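Local coordinates for peptide ABC transporter, peptide-binding protein (Thermus thermophilus, PDB 2D5W) that binds oligopeptides and probably delivers them to an ABC transporter for uptake, at residues P55-E60 and P230-K235; L119-W124 and N497-N502; S274-Q279 and N415-R420; E406-T411 and K459-F464. One frame throughout, in Å; residues are numbered along the deposited sequence.

Contact 1: P55-E60 and P230-K235; sequences PVLATE and PNFPIK
Leu-57 meets Phe-232 and Pro-233 through the far end of its side chain. Its CB and CG stand back from segment 230-235. The first torsion (chi1 -66°) sets CG beside the backbone N. The second (chi2 -172°) extends CD1, and the other methyl, CD2, is thereby turned to segment 230-235. CD2 does the touching. It sits 3.9 Å from Pro-233 CG, with the side chain crossing the proline ring at about a right angle. The same methyl is 4.0 Å from Phe-232 CE1, which it approaches obliquely. CD2 thus touches both rings.

Val-56 adds a second apolar touch. Its CG1 meets the edge of the Phe-232 ring, near the ring plane, 4.2 Å from CZ. Its carbonyl oxygen faces Ile-234 instead, with CD1 of Ile-234 at 3.5 Å from Val-56 O. This is packing of a methyl against a carbonyl. The turn of segment 230-235 is braced from within, where Lys-235 NZ donates to Phe-232 O at 2.9 Å, nearly in line with the C=O bond. Glu-240 is a long, weak ion-pair partner of the same nitrogen.

Around the contact, the Phe-232 ring also meets Trp-580, and Leu-57 also touches Tyr-156. The arrangement is plain apolar packing between two loops. One follows strand 53-55. The other links strands 223-228 and 246-251 of the five-stranded mixed sheet in this solute-binding protein fold.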
loop_
_atom_site.group_PDB
_atom_site.type_symbol
_atom_site.label_atom_id
_atom_site.label_comp_id
_atom_site.label_asym_id
_atom_site.label_seq_id
_atom_site.Cartn_x
_atom_site.Cartn_y
_atom_site.Cartn_z
ATOM N N PRO A 55 3.248 3.207 -22.432
ATOM C CA PRO A 55 3.983 4.453 -22.226
ATOM C C PRO A 55 3.139 5.634 -21.777
ATOM O O PRO A 55 2.030 5.832 -22.259
ATOM C CB PRO A 55 4.632 4.689 -23.586
ATOM C CG PRO A 55 3.590 4.184 -24.532
ATOM C CD PRO A 55 3.083 2.911 -23.868
ATOM N N VAL A 56 3.664 6.397 -20.823
ATOM C CA VAL A 56 2.984 7.597 -20.362
ATOM C C VAL A 56 3.965 8.743 -20.614
ATOM O O VAL A 56 3.943 9.322 -21.700
ATOM C CB VAL A 56 2.556 7.498 -18.876
ATOM C CG1 VAL A 56 1.858 8.788 -18.445
ATOM C CG2 VAL A 56 1.601 6.314 -18.699
ATOM N N LEU A 57 4.845 9.062 -19.670
ATOM C CA LEU A 57 5.792 10.144 -19.927
ATOM C C LEU A 57 7.027 9.692 -20.709
ATOM O O LEU A 57 7.830 10.525 -21.132
ATOM C CB LEU A 57 6.198 10.841 -18.626
ATOM C CG LEU A 57 5.051 11.597 -17.943
ATOM C CD1 LEU A 57 5.594 12.406 -16.776
ATOM C CD2 LEU A 57 4.358 12.514 -18.944
ATOM N N ALA A 58 7.178 8.381 -20.893
ATOM C CA ALA A 58 8.283 7.832 -21.679
ATOM C C ALA A 58 7.739 7.604 -23.093
ATOM O O ALA A 58 6.529 7.494 -23.285
ATOM C CB ALA A 58 8.766 6.519 -21.081
ATOM N N THR A 59 8.630 7.524 -24.077
ATOM C CA THR A 59 8.216 7.344 -25.468
ATOM C C THR A 59 7.697 5.957 -25.822
ATOM O O THR A 59 6.838 5.818 -26.694
ATOM C CB THR A 59 9.368 7.649 -26.432
ATOM O OG1 THR A 59 10.455 6.757 -26.156
ATOM C CG2 THR A 59 9.836 9.090 -26.273
ATOM N N GLU A 60 8.226 4.931 -25.167
ATOM C CA GLU A 60 7.796 3.574 -25.457
ATOM C C GLU A 60 8.256 2.592 -24.396
ATOM O O GLU A 60 9.233 2.829 -23.684
ATOM C CB GLU A 60 8.317 3.133 -26.831
ATOM C CG GLU A 60 9.828 3.100 -26.953
ATOM C CD GLU A 60 10.292 2.599 -28.313
ATOM O OE1 GLU A 60 11.517 2.550 -28.542
ATOM O OE2 GLU A 60 9.434 2.253 -29.151
ATOM N N PRO A 230 -2.277 21.832 -17.829
ATOM C CA PRO A 230 -2.113 21.972 -19.280
ATOM C C PRO A 230 -0.765 21.521 -19.829
ATOM O O PRO A 230 -0.623 21.300 -21.033
ATOM C CB PRO A 230 -2.368 23.459 -19.508
ATOM C CG PRO A 230 -1.831 24.075 -18.263
ATOM C CD PRO A 230 -2.369 23.155 -17.185
ATOM N N ASN A 231 0.217 21.376 -18.949
ATOM C CA ASN A 231 1.549 20.957 -19.367
ATOM C C ASN A 231 1.693 19.445 -19.554
ATOM O O ASN A 231 2.693 18.983 -20.101
ATOM C CB ASN A 231 2.593 21.478 -18.376
ATOM C CG ASN A 231 2.734 22.991 -18.428
ATOM O OD1 ASN A 231 3.027 23.559 -19.478
ATOM N ND2 ASN A 231 2.521 23.648 -17.295
ATOM N N PHE A 232 0.704 18.678 -19.103
ATOM C CA PHE A 232 0.730 17.222 -19.260
ATOM C C PHE A 232 0.564 16.975 -20.765
ATOM O O PHE A 232 -0.405 17.428 -21.368
ATOM C CB PHE A 232 -0.418 16.591 -18.469
ATOM C CG PHE A 232 -0.428 15.094 -18.510
ATOM C CD1 PHE A 232 0.567 14.355 -17.878
ATOM C CD2 PHE A 232 -1.425 14.420 -19.203
ATOM C CE1 PHE A 232 0.563 12.965 -17.939
ATOM C CE2 PHE A 232 -1.435 13.033 -19.267
ATOM C CZ PHE A 232 -0.439 12.306 -18.635
ATOM N N PRO A 233 1.497 16.235 -21.385
ATOM C CA PRO A 233 1.474 15.944 -22.824
ATOM C C PRO A 233 0.507 14.938 -23.438
ATOM O O PRO A 233 0.250 15.000 -24.642
ATOM C CB PRO A 233 2.918 15.558 -23.103
ATOM C CG PRO A 233 3.259 14.774 -21.891
ATOM C CD PRO A 233 2.685 15.626 -20.759
ATOM N N ILE A 234 -0.013 14.002 -22.652
ATOM C CA ILE A 234 -0.927 13.018 -23.217
ATOM C C ILE A 234 -2.330 13.598 -23.311
ATOM O O ILE A 234 -2.978 13.860 -22.296
ATOM C CB ILE A 234 -0.964 11.728 -22.374
ATOM C CG1 ILE A 234 0.464 11.255 -22.078
ATOM C CG2 ILE A 234 -1.739 10.646 -23.118
ATOM C CD1 ILE A 234 1.323 11.035 -23.308
ATOM N N LYS A 235 -2.787 13.812 -24.539
ATOM C CA LYS A 235 -4.111 14.369 -24.768
ATOM C C LYS A 235 -5.093 13.252 -25.100
ATOM O O LYS A 235 -4.821 12.405 -25.951
ATOM C CB LYS A 235 -4.065 15.385 -25.912
ATOM C CG LYS A 235 -2.953 16.420 -25.786
ATOM C CD LYS A 235 -3.064 17.240 -24.506
ATOM C CE LYS A 235 -1.934 18.258 -24.411
ATOM N NZ LYS A 235 -2.012 19.086 -23.174
#

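Contact 2: L119-W124 and N497-N502; sequences LNPDFW and NYQGQN
Leu-119 and Gly-500 meet backbone to backbone. Leu-119 O lies 3.2 Å from Gly-500 CA in a CA-H...O contact, with an angle of 147° at the hydrogen. At the backbone angles of Gly-500 a CB would be jammed against the carbonyl oxygen of Gln-499, so glycine suits this point. Next to it, the Leu-119 CD2 methyl crosses the Gln-501 side chain obliquely, 3.9 Å from CG. Before it in the chain, the Gln-499 side chain and the Pro-121 ring run past each other in opposite directions. Gln-499 OE1 is 3.6 Å from Pro-121 CB, and Pro-121 CD is 3.9 Å from Gly-500 N. An alanine in place of Pro-121 would lack CG and CD, and would probably open a gap beside Gln-499 and Gly-500.

The next shell is polar. Gln-501 has CG beside its backbone N (chi1 -64°) and runs extended beyond it (chi2 -180°), which carries its amide to a water and the bound peptide. The water donates to Leu-119 O at 2.7 Å and to Gln-501 OE1 at 2.9 Å. NE2 bonds to the peptide backbone, and the two together probably fix the amide's rotation. Gln-499 NE2 is held by Met-116 O. Leu-119, Asn-120 and Gln-501 also pack on apolar side chains of the peptide. The contact thus forms part of the wall of the peptide-binding site.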
loop_
_atom_site.group_PDB
_atom_site.type_symbol
_atom_site.label_atom_id
_atom_site.label_comp_id
_atom_site.label_asym_id
_atom_site.label_seq_id
_atom_site.Cartn_x
_atom_site.Cartn_y
_atom_site.Cartn_z
ATOM N N LEU A 119 11.250 2.180 2.231
ATOM C CA LEU A 119 10.358 1.041 2.417
ATOM C C LEU A 119 10.975 -0.251 1.906
ATOM O O LEU A 119 10.731 -1.322 2.455
ATOM C CB LEU A 119 9.052 1.272 1.659
ATOM C CG LEU A 119 8.154 2.428 2.090
ATOM C CD1 LEU A 119 7.132 2.722 0.998
ATOM C CD2 LEU A 119 7.468 2.071 3.398
ATOM N N ASN A 120 11.757 -0.148 0.838
ATOM C CA ASN A 120 12.386 -1.320 0.241
ATOM C C ASN A 120 13.884 -1.135 0.072
ATOM O O ASN A 120 14.365 -0.751 -0.997
ATOM C CB ASN A 120 11.740 -1.647 -1.113
ATOM C CG ASN A 120 11.351 -0.408 -1.893
ATOM O OD1 ASN A 120 10.452 0.334 -1.492
ATOM N ND2 ASN A 120 12.023 -0.177 -3.016
ATOM N N PRO A 121 14.646 -1.415 1.136
ATOM C CA PRO A 121 16.106 -1.279 1.113
ATOM C C PRO A 121 16.775 -2.212 0.104
ATOM O O PRO A 121 17.894 -1.952 -0.332
ATOM C CB PRO A 121 16.512 -1.588 2.552
ATOM C CG PRO A 121 15.294 -1.231 3.342
ATOM C CD PRO A 121 14.168 -1.742 2.490
ATOM N N ASP A 122 16.098 -3.298 -0.261
ATOM C CA ASP A 122 16.654 -4.230 -1.238
ATOM C C ASP A 122 16.755 -3.547 -2.599
ATOM O O ASP A 122 17.798 -3.602 -3.251
ATOM C CB ASP A 122 15.783 -5.489 -1.336
ATOM C CG ASP A 122 16.152 -6.363 -2.525
ATOM O OD1 ASP A 122 15.671 -6.083 -3.643
ATOM O OD2 ASP A 122 16.934 -7.318 -2.339
ATOM N N PHE A 123 15.670 -2.906 -3.027
ATOM C CA PHE A 123 15.644 -2.202 -4.303
ATOM C C PHE A 123 16.784 -1.194 -4.350
ATOM O O PHE A 123 17.550 -1.136 -5.315
ATOM C CB PHE A 123 14.311 -1.458 -4.465
ATOM C CG PHE A 123 14.262 -0.522 -5.650
ATOM C CD1 PHE A 123 13.819 -0.968 -6.892
ATOM C CD2 PHE A 123 14.655 0.809 -5.519
ATOM C CE1 PHE A 123 13.763 -0.103 -7.985
ATOM C CE2 PHE A 123 14.603 1.682 -6.609
ATOM C CZ PHE A 123 14.157 1.222 -7.843
ATOM N N TRP A 124 16.900 -0.409 -3.286
ATOM C CA TRP A 124 17.917 0.622 -3.237
ATOM C C TRP A 124 19.355 0.139 -3.179
ATOM O O TRP A 124 20.285 0.920 -3.359
ATOM C CB TRP A 124 17.586 1.598 -2.107
ATOM C CG TRP A 124 16.429 2.457 -2.515
ATOM C CD1 TRP A 124 15.136 2.376 -2.081
ATOM C CD2 TRP A 124 16.445 3.447 -3.547
ATOM N NE1 TRP A 124 14.345 3.253 -2.789
ATOM C CE2 TRP A 124 15.125 3.923 -3.695
ATOM C CE3 TRP A 124 17.453 3.974 -4.367
ATOM C CZ2 TRP A 124 14.785 4.905 -4.635
ATOM C CZ3 TRP A 124 17.116 4.947 -5.300
ATOM C CH2 TRP A 124 15.791 5.402 -5.425
ATOM N N ASN A 497 18.005 2.032 10.513
ATOM C CA ASN A 497 17.509 3.337 10.100
ATOM C C ASN A 497 16.040 3.335 9.695
ATOM O O ASN A 497 15.623 4.070 8.801
ATOM C CB ASN A 497 18.390 3.889 8.978
ATOM C CG ASN A 497 19.853 3.942 9.378
ATOM O OD1 ASN A 497 20.666 3.149 8.906
ATOM N ND2 ASN A 497 20.186 4.866 10.270
ATOM N N TYR A 498 15.266 2.496 10.375
ATOM C CA TYR A 498 13.827 2.387 10.167
ATOM C C TYR A 498 13.408 2.048 8.742
ATOM O O TYR A 498 12.437 2.606 8.220
ATOM C CB TYR A 498 13.146 3.684 10.620
ATOM C CG TYR A 498 13.539 4.104 12.018
ATOM C CD1 TYR A 498 14.548 5.042 12.227
ATOM C CD2 TYR A 498 12.911 3.551 13.132
ATOM C CE1 TYR A 498 14.923 5.423 13.515
ATOM C CE2 TYR A 498 13.280 3.924 14.426
ATOM C CZ TYR A 498 14.283 4.858 14.606
ATOM O OH TYR A 498 14.645 5.228 15.883
ATOM N N GLN A 499 14.124 1.113 8.128
ATOM C CA GLN A 499 13.827 0.691 6.764
ATOM C C GLN A 499 13.022 -0.607 6.727
ATOM O O GLN A 499 13.129 -1.444 7.627
ATOM C CB GLN A 499 15.132 0.491 5.986
ATOM C CG GLN A 499 16.019 1.725 5.937
ATOM C CD GLN A 499 17.377 1.470 5.299
ATOM O OE1 GLN A 499 17.880 0.343 5.293
ATOM N NE2 GLN A 499 17.990 2.527 4.779
ATOM N N GLY A 500 12.212 -0.769 5.686
ATOM C CA GLY A 500 11.442 -1.993 5.548
ATOM C C GLY A 500 10.000 -1.960 6.014
ATOM O O GLY A 500 9.559 -1.010 6.664
ATOM N N GLN A 501 9.276 -3.029 5.690
ATOM C CA GLN A 501 7.867 -3.151 6.034
ATOM C C GLN A 501 7.485 -4.376 6.864
ATOM O O GLN A 501 6.301 -4.680 6.996
ATOM C CB GLN A 501 7.017 -3.118 4.758
ATOM C CG GLN A 501 7.084 -1.803 4.001
ATOM C CD GLN A 501 6.228 -1.822 2.751
ATOM O OE1 GLN A 501 6.550 -2.499 1.777
ATOM N NE2 GLN A 501 5.124 -1.089 2.781
ATOM N N ASN A 502 8.472 -5.094 7.394
ATOM C CA ASN A 502 8.194 -6.246 8.261
ATOM C C ASN A 502 7.976 -5.567 9.616
ATOM O O ASN A 502 8.819 -5.630 10.515
ATOM C CB ASN A 502 9.405 -7.182 8.309
ATOM C CG ASN A 502 9.148 -8.444 9.124
ATOM O OD1 ASN A 502 8.247 -8.496 9.965
ATOM N ND2 ASN A 502 9.961 -9.466 8.886
HETATM O O HOH W 1 9.267 -3.465 1.671
#

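Contact 3: S274-Q279 and N415-R420; sequences SLTFDQ and NVVRER
Thr-276 and Val-417 pack together between a short, weakly bonded helical turn about 277-279 and the start of helix 416-431, where Asn-415 is the N-cap. The Thr-276 side chain crosses Val-417 obliquely, bringing CG2 to 3.6 Å from Val-417 CG1. The same methyl rests 3.8 Å from Asn-415 OD1. That oxygen also accepts a weak capping bond from Arg-418 N. Arg-418 NH2 forms a salt bridge with the bound peptide's backbone.

Asp-278 crosses the other branch of Val-417, with OD2 at 3.7 Å from CG2. Its first torsion (chi1 54°) swings the carboxylate back over Thr-276. There Thr-276 OG1 donates to OD2 at 2.6 Å, on the syn side, 30° out of the carboxylate plane. Val-417 thus packs against two side chains already joined. Gln-279 OE1 steadies the same turn by accepting from Thr-276 N on a lone pair. Phe-344 and Phe-345 also touch Val-417.

Farther along helix 416-431, Asp-278 and Arg-420 slide past each other in opposite directions, their planes 60° apart. Arg-420 NH2 lies 3.2 Å from Asp-278 OD1, a salt bridge weak as a hydrogen bond. A water bridges the segments, donating to Thr-276 OG1 and accepting from Val-417 N at 3.0 Å.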
loop_
_atom_site.group_PDB
_atom_site.type_symbol
_atom_site.label_atom_id
_atom_site.label_comp_id
_atom_site.label_asym_id
_atom_site.label_seq_id
_atom_site.Cartn_x
_atom_site.Cartn_y
_atom_site.Cartn_z
ATOM N N SER A 274 -12.716 3.657 0.234
ATOM C CA SER A 274 -13.986 4.297 0.529
ATOM C C SER A 274 -14.927 3.394 1.314
ATOM O O SER A 274 -14.791 3.266 2.528
ATOM C CB SER A 274 -14.643 4.760 -0.782
ATOM O OG SER A 274 -14.768 3.696 -1.711
ATOM N N LEU A 275 -15.870 2.771 0.614
ATOM C CA LEU A 275 -16.855 1.887 1.225
ATOM C C LEU A 275 -16.346 0.461 1.327
ATOM O O LEU A 275 -15.507 0.032 0.535
ATOM C CB LEU A 275 -18.139 1.891 0.395
ATOM C CG LEU A 275 -18.761 3.254 0.090
ATOM C CD1 LEU A 275 -19.966 3.071 -0.830
ATOM C CD2 LEU A 275 -19.166 3.938 1.386
ATOM N N THR A 276 -16.863 -0.280 2.297
ATOM C CA THR A 276 -16.458 -1.664 2.450
ATOM C C THR A 276 -17.429 -2.559 1.674
ATOM O O THR A 276 -18.506 -2.119 1.267
ATOM C CB THR A 276 -16.365 -2.058 3.942
ATOM O OG1 THR A 276 -17.592 -1.754 4.611
ATOM C CG2 THR A 276 -15.238 -1.277 4.611
ATOM N N PHE A 277 -17.031 -3.804 1.452
ATOM C CA PHE A 277 -17.813 -4.763 0.673
ATOM C C PHE A 277 -19.293 -4.842 1.044
ATOM O O PHE A 277 -20.169 -4.790 0.173
ATOM C CB PHE A 277 -17.169 -6.143 0.801
ATOM C CG PHE A 277 -17.665 -7.151 -0.197
ATOM C CD1 PHE A 277 -17.063 -7.271 -1.446
ATOM C CD2 PHE A 277 -18.719 -7.999 0.121
ATOM C CE1 PHE A 277 -17.504 -8.226 -2.362
ATOM C CE2 PHE A 277 -19.166 -8.956 -0.789
ATOM C CZ PHE A 277 -18.556 -9.069 -2.032
ATOM N N ASP A 278 -19.565 -4.981 2.336
ATOM C CA ASP A 278 -20.929 -5.071 2.838
ATOM C C ASP A 278 -21.749 -3.833 2.488
ATOM O O ASP A 278 -22.938 -3.926 2.183
ATOM C CB ASP A 278 -20.914 -5.273 4.357
ATOM C CG ASP A 278 -20.099 -4.212 5.083
ATOM O OD1 ASP A 278 -20.656 -3.541 5.979
ATOM O OD2 ASP A 278 -18.902 -4.052 4.762
ATOM N N GLN A 279 -21.120 -2.665 2.526
ATOM C CA GLN A 279 -21.837 -1.437 2.213
ATOM C C GLN A 279 -22.206 -1.371 0.736
ATOM O O GLN A 279 -23.278 -0.881 0.376
ATOM C CB GLN A 279 -20.995 -0.223 2.596
ATOM C CG GLN A 279 -20.663 -0.160 4.073
ATOM C CD GLN A 279 -19.844 1.060 4.420
ATOM O OE1 GLN A 279 -18.757 1.267 3.878
ATOM N NE2 GLN A 279 -20.363 1.881 5.320
ATOM N N ASN A 415 -13.985 3.124 10.350
ATOM C CA ASN A 415 -14.260 2.056 9.402
ATOM C C ASN A 415 -15.186 1.111 10.153
ATOM O O ASN A 415 -14.749 0.267 10.941
ATOM C CB ASN A 415 -12.965 1.361 8.991
ATOM C CG ASN A 415 -13.165 0.417 7.835
ATOM O OD1 ASN A 415 -13.705 -0.675 8.000
ATOM N ND2 ASN A 415 -12.747 0.839 6.645
ATOM N N VAL A 416 -16.480 1.263 9.901
ATOM C CA VAL A 416 -17.485 0.501 10.616
ATOM C C VAL A 416 -17.366 -1.013 10.579
ATOM O O VAL A 416 -17.535 -1.659 11.614
ATOM C CB VAL A 416 -18.901 0.942 10.182
ATOM C CG1 VAL A 416 -19.958 0.148 10.943
ATOM C CG2 VAL A 416 -19.074 2.433 10.456
ATOM N N VAL A 417 -17.051 -1.596 9.429
ATOM C CA VAL A 417 -16.953 -3.048 9.400
ATOM C C VAL A 417 -15.810 -3.535 10.298
ATOM O O VAL A 417 -15.906 -4.602 10.907
ATOM C CB VAL A 417 -16.807 -3.594 7.949
ATOM C CG1 VAL A 417 -15.387 -3.421 7.442
ATOM C CG2 VAL A 417 -17.241 -5.055 7.906
ATOM N N ARG A 418 -14.736 -2.755 10.402
ATOM C CA ARG A 418 -13.625 -3.127 11.272
ATOM C C ARG A 418 -14.000 -2.944 12.742
ATOM O O ARG A 418 -13.586 -3.730 13.596
ATOM C CB ARG A 418 -12.385 -2.301 10.932
ATOM C CG ARG A 418 -11.675 -2.800 9.694
ATOM C CD ARG A 418 -10.579 -1.862 9.259
ATOM N NE ARG A 418 -9.821 -2.425 8.151
ATOM C CZ ARG A 418 -8.968 -1.737 7.402
ATOM N NH1 ARG A 418 -8.759 -0.447 7.640
ATOM N NH2 ARG A 418 -8.327 -2.343 6.413
ATOM N N GLU A 419 -14.771 -1.904 13.046
ATOM C CA GLU A 419 -15.197 -1.677 14.419
ATOM C C GLU A 419 -16.113 -2.833 14.829
ATOM O O GLU A 419 -16.054 -3.312 15.963
ATOM C CB GLU A 419 -15.888 -0.309 14.526
ATOM C CG GLU A 419 -14.898 0.834 14.257
ATOM C CD GLU A 419 -15.526 2.213 14.155
ATOM O OE1 GLU A 419 -16.627 2.335 13.581
ATOM O OE2 GLU A 419 -14.894 3.185 14.627
ATOM N N ARG A 420 -16.938 -3.301 13.895
ATOM C CA ARG A 420 -17.827 -4.429 14.152
ATOM C C ARG A 420 -16.999 -5.708 14.313
ATOM O O ARG A 420 -17.303 -6.563 15.150
ATOM C CB ARG A 420 -18.819 -4.592 12.995
ATOM C CG ARG A 420 -19.917 -3.525 12.958
ATOM C CD ARG A 420 -20.645 -3.529 11.618
ATOM N NE ARG A 420 -21.139 -4.860 11.284
ATOM C CZ ARG A 420 -21.293 -5.317 10.045
ATOM N NH1 ARG A 420 -21.744 -6.547 9.845
ATOM N NH2 ARG A 420 -20.988 -4.552 9.006
HETATM O O HOH W 2 -17.777 -0.155 6.902
#

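Contact 4: E406-T411 and K459-F464; sequences EIEYVT and KWTGMF
The Tyr-409 ring carries the Met-463 CE methyl over one face, 4.0 Å from the ring centroid. SD stands farther off above that face in a Met-aromatic contact. A bend at chi3 (70°) turns CE onto the ring, while Ile-407 CD1 packs on Met-463 CG. Beyond Met-463, the edge of the Phe-464 ring meets Val-410 O, and its CD2 touches Val-410 CG1. Phe-464 CD1 in turn lies over the centre of the Trp-460 ring.

The strands are parallel. Met-463 N donates to Glu-408 O at 2.8 Å, and Val-410 N to Met-463 O at 2.9 Å. Glu-408 OE2 accepts from Thr-461 N at 3.0 Å, on the syn side and 34° out of the carboxylate plane. It also accepts from a water bound to Gly-462 N and Met-463 O. OE1 is taken by Asn-439 ND2. Replacing Glu-408 with an alanine would probably leave Thr-461 N and Asn-439 ND2 without these acceptors and take one of two from the water. The carboxylate ties the strand to the loop leading into 463-464, and its charge is probably eased by these donors.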
loop_
_atom_site.group_PDB
_atom_site.type_symbol
_atom_site.label_atom_id
_atom_site.label_comp_id
_atom_site.label_asym_id
_atom_site.label_seq_id
_atom_site.Cartn_x
_atom_site.Cartn_y
_atom_site.Cartn_z
ATOM N N GLU A 406 -4.490 -8.911 28.476
ATOM C CA GLU A 406 -5.284 -7.819 27.928
ATOM C C GLU A 406 -4.378 -7.347 26.803
ATOM O O GLU A 406 -3.262 -6.881 27.048
ATOM C CB GLU A 406 -5.483 -6.697 28.944
ATOM C CG GLU A 406 -6.244 -5.509 28.376
ATOM C CD GLU A 406 -6.376 -4.369 29.363
ATOM O OE1 GLU A 406 -6.975 -4.579 30.438
ATOM O OE2 GLU A 406 -5.879 -3.265 29.062
ATOM N N ILE A 407 -4.852 -7.483 25.572
ATOM C CA ILE A 407 -4.052 -7.127 24.413
ATOM C C ILE A 407 -4.612 -5.926 23.663
ATOM O O ILE A 407 -5.824 -5.800 23.483
ATOM C CB ILE A 407 -3.944 -8.360 23.474
ATOM C CG1 ILE A 407 -2.952 -8.095 22.344
ATOM C CG2 ILE A 407 -5.321 -8.729 22.930
ATOM C CD1 ILE A 407 -2.620 -9.332 21.534
ATOM N N GLU A 408 -3.724 -5.033 23.241
ATOM C CA GLU A 408 -4.132 -3.852 22.494
ATOM C C GLU A 408 -4.612 -4.299 21.116
ATOM O O GLU A 408 -4.035 -5.206 20.520
ATOM C CB GLU A 408 -2.954 -2.883 22.344
ATOM C CG GLU A 408 -3.330 -1.576 21.654
ATOM C CD GLU A 408 -2.145 -0.654 21.426
ATOM O OE1 GLU A 408 -2.169 0.481 21.943
ATOM O OE2 GLU A 408 -1.194 -1.054 20.721
ATOM N N TYR A 409 -5.671 -3.669 20.618
ATOM C CA TYR A 409 -6.224 -4.003 19.304
ATOM C C TYR A 409 -6.484 -2.681 18.594
ATOM O O TYR A 409 -7.438 -1.957 18.904
ATOM C CB TYR A 409 -7.514 -4.811 19.485
ATOM C CG TYR A 409 -8.075 -5.517 18.262
ATOM C CD1 TYR A 409 -9.045 -6.505 18.418
ATOM C CD2 TYR A 409 -7.689 -5.177 16.962
ATOM C CE1 TYR A 409 -9.621 -7.138 17.326
ATOM C CE2 TYR A 409 -8.269 -5.810 15.849
ATOM C CZ TYR A 409 -9.236 -6.790 16.047
ATOM O OH TYR A 409 -9.842 -7.430 14.986
ATOM N N VAL A 410 -5.601 -2.372 17.653
ATOM C CA VAL A 410 -5.652 -1.138 16.888
ATOM C C VAL A 410 -6.188 -1.320 15.480
ATOM O O VAL A 410 -5.877 -2.300 14.813
ATOM C CB VAL A 410 -4.228 -0.537 16.728
ATOM C CG1 VAL A 410 -4.278 0.728 15.884
ATOM C CG2 VAL A 410 -3.619 -0.264 18.085
ATOM N N THR A 411 -7.017 -0.383 15.041
ATOM C CA THR A 411 -7.476 -0.384 13.662
ATOM C C THR A 411 -7.882 1.041 13.316
ATOM O O THR A 411 -7.769 1.950 14.145
ATOM C CB THR A 411 -8.633 -1.383 13.379
ATOM O OG1 THR A 411 -8.716 -1.593 11.961
ATOM C CG2 THR A 411 -9.973 -0.861 13.882
ATOM N N LYS A 459 5.409 1.365 20.015
ATOM C CA LYS A 459 4.354 2.348 19.757
ATOM C C LYS A 459 2.988 1.664 19.771
ATOM O O LYS A 459 2.013 2.231 20.258
ATOM C CB LYS A 459 4.599 3.064 18.428
ATOM C CG LYS A 459 5.634 4.177 18.515
ATOM C CD LYS A 459 5.152 5.326 19.399
ATOM C CE LYS A 459 3.894 5.979 18.841
ATOM N NZ LYS A 459 3.440 7.141 19.659
ATOM N N TRP A 460 2.911 0.472 19.183
ATOM C CA TRP A 460 1.695 -0.335 19.240
ATOM C C TRP A 460 2.254 -1.641 19.797
ATOM O O TRP A 460 3.335 -2.080 19.397
ATOM C CB TRP A 460 0.986 -0.491 17.882
ATOM C CG TRP A 460 1.799 -0.897 16.705
ATOM C CD1 TRP A 460 2.532 -0.082 15.887
ATOM C CD2 TRP A 460 1.894 -2.211 16.152
ATOM N NE1 TRP A 460 3.072 -0.811 14.857
ATOM C CE2 TRP A 460 2.697 -2.123 14.995
ATOM C CE3 TRP A 460 1.377 -3.461 16.523
ATOM C CZ2 TRP A 460 2.994 -3.238 14.205
ATOM C CZ3 TRP A 460 1.673 -4.567 15.738
ATOM C CH2 TRP A 460 2.475 -4.448 14.593
ATOM N N THR A 461 1.529 -2.245 20.733
ATOM C CA THR A 461 2.025 -3.415 21.451
ATOM C C THR A 461 1.285 -4.736 21.355
ATOM O O THR A 461 1.589 -5.665 22.109
ATOM C CB THR A 461 2.111 -3.083 22.942
ATOM O OG1 THR A 461 0.799 -2.752 23.417
ATOM C CG2 THR A 461 3.039 -1.893 23.173
ATOM N N GLY A 462 0.318 -4.838 20.458
ATOM C CA GLY A 462 -0.411 -6.084 20.358
ATOM C C GLY A 462 -0.845 -6.403 18.949
ATOM O O GLY A 462 -0.030 -6.780 18.108
ATOM N N MET A 463 -2.142 -6.243 18.710
ATOM C CA MET A 463 -2.766 -6.503 17.420
ATOM C C MET A 463 -3.024 -5.198 16.670
ATOM O O MET A 463 -3.398 -4.193 17.270
ATOM C CB MET A 463 -4.094 -7.229 17.639
ATOM C CG MET A 463 -3.961 -8.597 18.295
ATOM S SD MET A 463 -5.508 -9.204 19.043
ATOM C CE MET A 463 -6.495 -9.548 17.593
ATOM N N PHE A 464 -2.835 -5.231 15.354
ATOM C CA PHE A 464 -3.047 -4.061 14.507
ATOM C C PHE A 464 -3.699 -4.579 13.225
ATOM O O PHE A 464 -3.048 -5.231 12.404
ATOM C CB PHE A 464 -1.693 -3.396 14.220
ATOM C CG PHE A 464 -1.767 -2.101 13.437
ATOM C CD1 PHE A 464 -0.589 -1.448 13.084
ATOM C CD2 PHE A 464 -2.980 -1.541 13.043
ATOM C CE1 PHE A 464 -0.611 -0.263 12.355
ATOM C CE2 PHE A 464 -3.010 -0.349 12.308
ATOM C CZ PHE A 464 -1.825 0.285 11.965
HETATM O O HOH W 3 -1.301 -3.058 18.924
HETATM O O HOH W 4 -0.835 -5.235 23.883
#

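In the fold
From the N terminus, the chain first reaches 55-60, then 119-124, before 230-235 returns to close contact 1. Contact 2 opens inside that loop and closes only at 497-502, so the two cross. It joins the start of helix 121-126 to the loop before helix 509-518. Contacts 3 and 4 are nested within its loop and follow contact 1 in series. They cross: 274-279 opens contact 3, 406-411 opens contact 4 inside it, 415-420 closes contact 3, and 459-464 closes contact 4 last. Contact 3 joins the helical turn at 277-280 to helix 416-431. Contact 4 pairs two neighbouring strands, 401-410 and 463-469, of a mixed sheet. The two touch, with Arg-418 CD 3.3 Å from Thr-411 OG1.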